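Local coordinates for protein probable dipeptidase (Pseudomonas aeruginosa, PDB 3B40) that probably acts as a metal-dependent dipeptidase of the membrane dipeptidase (M19) family, hydrolysing dipeptides, at residues A[276-281]-A[324-329]. The protein carries 11 engineered substitutions. Residues are numbered along the deposited sequence; the frame is centred on the assembly and turned at random.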
ATOM      1  N   LYS A 276     -24.512   4.118  -8.076  1.00 23.05           N
ATOM      2  CA  LYS A 276     -25.221   3.762  -9.317  1.00 24.24           C
ATOM      3  C   LYS A 276     -24.936   4.683 -10.514  1.00 24.36           C
ATOM      4  O   LYS A 276     -24.731   4.184 -11.639  1.00 24.02           O
ATOM      5  CB  LYS A 276     -26.736   3.586  -9.078  1.00 24.34           C
ATOM      6  CG  LYS A 276     -27.452   2.844 -10.203  1.00 26.73           C
ATOM      7  CD  LYS A 276     -26.746   1.519 -10.507  1.00 29.57           C
ATOM      8  CE  LYS A 276     -27.703   0.479 -11.099  1.00 30.57           C
ATOM      9  NZ  LYS A 276     -27.855   0.627 -12.564  1.00 32.68           N
ATOM     10  N   PRO A 277     -24.914   6.031 -10.299  1.00 24.63           N
ATOM     11  CA  PRO A 277     -24.573   6.895 -11.451  1.00 24.58           C
ATOM     12  C   PRO A 277     -23.232   6.577 -12.111  1.00 24.61           C
ATOM     13  O   PRO A 277     -23.073   6.762 -13.325  1.00 24.63           O
ATOM     14  CB  PRO A 277     -24.553   8.309 -10.846  1.00 24.62           C
ATOM     15  CG  PRO A 277     -25.515   8.214  -9.688  1.00 24.68           C
ATOM     16  CD  PRO A 277     -25.241   6.838  -9.103  1.00 24.77           C
ATOM     17  N   THR A 278     -22.273   6.112 -11.316  1.00 24.23           N
ATOM     18  CA  THR A 278     -20.946   5.782 -11.824  1.00 23.78           C
ATOM     19  C   THR A 278     -21.027   4.431 -12.553  1.00 23.59           C
ATOM     20  O   THR A 278     -20.510   4.297 -13.654  1.00 22.71           O
ATOM     21  CB  THR A 278     -19.890   5.762 -10.686  1.00 23.81           C
ATOM     22  OG1 THR A 278     -19.682   7.098 -10.198  1.00 26.12           O
ATOM     23  CG2 THR A 278     -18.558   5.205 -11.163  1.00 22.31           C
ATOM     24  N   LEU A 279     -21.689   3.449 -11.931  1.00 23.63           N
ATOM     25  CA  LEU A 279     -21.946   2.149 -12.566  1.00 23.68           C
ATOM     26  C   LEU A 279     -22.669   2.277 -13.907  1.00 24.31           C
ATOM     27  O   LEU A 279     -22.290   1.630 -14.876  1.00 24.53           O
ATOM     28  CB  LEU A 279     -22.712   1.201 -11.627  1.00 23.49           C
ATOM     29  CG  LEU A 279     -22.021   0.838 -10.298  1.00 23.62           C
ATOM     30  CD1 LEU A 279     -22.911  -0.035  -9.442  1.00 23.91           C
ATOM     31  CD2 LEU A 279     -20.675   0.168 -10.542  1.00 23.56           C
ATOM     32  N   ASP A 280     -23.703   3.114 -13.953  1.00 25.02           N
ATOM     33  CA  ASP A 280     -24.406   3.434 -15.202  1.00 25.40           C
ATOM     34  C   ASP A 280     -23.451   3.986 -16.263  1.00 24.98           C
ATOM     35  O   ASP A 280     -23.436   3.529 -17.403  1.00 25.00           O
ATOM     36  CB  ASP A 280     -25.530   4.429 -14.928  1.00 26.59           C
ATOM     37  CG  ASP A 280     -26.708   3.801 -14.213  1.00 28.57           C
ATOM     38  OD1 ASP A 280     -26.817   2.555 -14.206  1.00 32.42           O
ATOM     39  OD2 ASP A 280     -27.537   4.560 -13.660  1.00 33.52           O
ATOM     40  N   LYS A 281     -22.621   4.944 -15.870  1.00 24.82           N
ATOM     41  CA  LYS A 281     -21.588   5.475 -16.761  1.00 23.70           C
ATOM     42  C   LYS A 281     -20.631   4.384 -17.265  1.00 23.55           C
ATOM     43  O   LYS A 281     -20.317   4.311 -18.467  1.00 22.43           O
ATOM     44  CB  LYS A 281     -20.807   6.582 -16.047  1.00 23.45           C
ATOM     45  CG  LYS A 281     -21.561   7.906 -15.955  1.00 26.27           C
ATOM     46  CD  LYS A 281     -20.661   8.985 -15.384  1.00 28.62           C
ATOM     47  CE  LYS A 281     -21.414   9.952 -14.475  1.00 32.06           C
ATOM     48  NZ  LYS A 281     -20.445  10.608 -13.512  1.00 35.59           N
ATOM     49  N   TYR A 324     -10.984   5.501 -16.303  1.00 22.27           N
ATOM     50  CA  TYR A 324     -10.393   6.229 -15.202  1.00 24.00           C
ATOM     51  C   TYR A 324     -10.957   7.645 -15.031  1.00 24.73           C
ATOM     52  O   TYR A 324     -10.973   8.175 -13.914  1.00 26.07           O
ATOM     53  CB  TYR A 324      -8.870   6.189 -15.289  1.00 24.96           C
ATOM     54  CG  TYR A 324      -8.312   4.826 -14.888  1.00 26.15           C
ATOM     55  CD1 TYR A 324      -8.580   4.287 -13.626  1.00 27.57           C
ATOM     56  CD2 TYR A 324      -7.532   4.077 -15.773  1.00 28.17           C
ATOM     57  CE1 TYR A 324      -8.075   3.024 -13.239  1.00 28.67           C
ATOM     58  CE2 TYR A 324      -7.015   2.810 -15.401  1.00 27.88           C
ATOM     59  CZ  TYR A 324      -7.299   2.294 -14.139  1.00 27.58           C
ATOM     60  OH  TYR A 324      -6.817   1.064 -13.767  1.00 27.44           O
ATOM     61  N   GLY A 325     -11.429   8.245 -16.118  1.00 24.71           N
ATOM     62  CA  GLY A 325     -12.088   9.559 -16.059  1.00 24.33           C
ATOM     63  C   GLY A 325     -13.400   9.484 -15.303  1.00 23.95           C
ATOM     64  O   GLY A 325     -13.722  10.368 -14.503  1.00 23.59           O
ATOM     65  N   ILE A 326     -14.164   8.430 -15.588  1.00 23.21           N
ATOM     66  CA  ILE A 326     -15.441   8.144 -14.938  1.00 22.47           C
ATOM     67  C   ILE A 326     -15.243   7.862 -13.449  1.00 23.06           C
ATOM     68  O   ILE A 326     -16.045   8.310 -12.608  1.00 22.33           O
ATOM     69  CB  ILE A 326     -16.171   6.933 -15.648  1.00 22.91           C
ATOM     70  CG1 ILE A 326     -16.750   7.378 -17.011  1.00 22.68           C
ATOM     71  CG2 ILE A 326     -17.254   6.356 -14.766  1.00 22.88           C
ATOM     72  CD1 ILE A 326     -17.019   6.278 -18.029  1.00 21.38           C
ATOM     73  N   LEU A 327     -14.175   7.120 -13.120  1.00 23.31           N
ATOM     74  CA  LEU A 327     -13.846   6.793 -11.731  1.00 22.92           C
ATOM     75  C   LEU A 327     -13.492   8.052 -10.956  1.00 24.14           C
ATOM     76  O   LEU A 327     -13.866   8.194  -9.776  1.00 23.08           O
ATOM     77  CB  LEU A 327     -12.691   5.787 -11.659  1.00 22.71           C
ATOM     78  CG  LEU A 327     -12.986   4.364 -12.150  1.00 21.69           C
ATOM     79  CD1 LEU A 327     -11.790   3.471 -11.900  1.00 21.98           C
ATOM     80  CD2 LEU A 327     -14.228   3.755 -11.500  1.00 19.61           C
ATOM     81  N   GLU A 328     -12.787   8.974 -11.632  1.00 25.13           N
ATOM     82  CA  GLU A 328     -12.406  10.255 -11.042  1.00 26.53           C
ATOM     83  C   GLU A 328     -13.623  11.070 -10.594  1.00 26.33           C
ATOM     84  O   GLU A 328     -13.506  11.886  -9.687  1.00 27.00           O
ATOM     85  CB  GLU A 328     -11.493  11.065 -11.985  1.00 27.31           C
ATOM     86  CG  GLU A 328      -9.993  10.978 -11.620  1.00 31.80           C
ATOM     87  CD  GLU A 328      -9.118  10.296 -12.692  1.00 38.99           C
ATOM     88  OE1 GLU A 328      -9.261  10.653 -13.892  1.00 40.97           O
ATOM     89  OE2 GLU A 328      -8.261   9.425 -12.329  1.00 40.74           O
ATOM     90  N   GLU A 329     -14.793  10.804 -11.178  1.00 25.92           N
ATOM     91  CA  GLU A 329     -16.025  11.542 -10.856  1.00 26.20           C
ATOM     92  C   GLU A 329     -16.826  10.940  -9.701  1.00 25.07           C
ATOM     93  O   GLU A 329     -17.788  11.559  -9.216  1.00 24.72           O
ATOM     94  CB  GLU A 329     -16.957  11.631 -12.072  1.00 25.76           C
ATOM     95  CG  GLU A 329     -16.421  12.365 -13.295  1.00 28.12           C
ATOM     96  CD  GLU A 329     -17.401  12.284 -14.487  1.00 29.91           C
ATOM     97  OE1 GLU A 329     -18.473  12.939 -14.414  1.00 36.18           O
ATOM     98  OE2 GLU A 329     -17.114  11.576 -15.490  1.00 33.43           O
TER
HETATM   99  O   HOH W   1     -18.647   8.627 -12.083  1.00 31.73           O
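Ile326 brings its CG2 methyl against both Thr278 and Lys281, 4.0 Å from Thr278 CG2 and 3.8 Å from Lys281 CB, and so joins the two helices at successive turns of helix 276-288. With chi1 at -74°, CG1 lies anti to the carbonyl carbon, which leaves CG2 anti to the backbone N; CD1, carried by CG1, rests 3.9 Å from Lys281 O. The Thr278 and Ile326 side chains run antiparallel alongside each other, meeting through their CG2 methyls. Beside this apolar patch runs a polar one. Lys281 reaches across at about a right angle to Glu329, and a kink in its aliphatic chain (chi3 -143°) turns NZ toward Glu329 OE1, 3.2 Å away, in a salt bridge whose hydrogen bond is weak.

One water illustrates how solvent can complete a partly buried helix contact: it donates to Thr278 OG1 at 2.6 Å and to Ile326 O at 2.7 Å, and accepts from Lys281 NZ at 3.0 Å. The ammonium group thus has two partners, the water and, more weakly, the Glu329 carboxylate, while Thr278 OG1 has a further partner in Glu330 OE1. Further along helix 276-288, Leu282 and Leu285 also touch Ile326 and continue its apolar contact. The contact thereby joins the start of helix 276-288 to the C-terminal region around helix 313-328, both in the connection between strands 261-265 and 354-357 of the TIM-barrel-like fold.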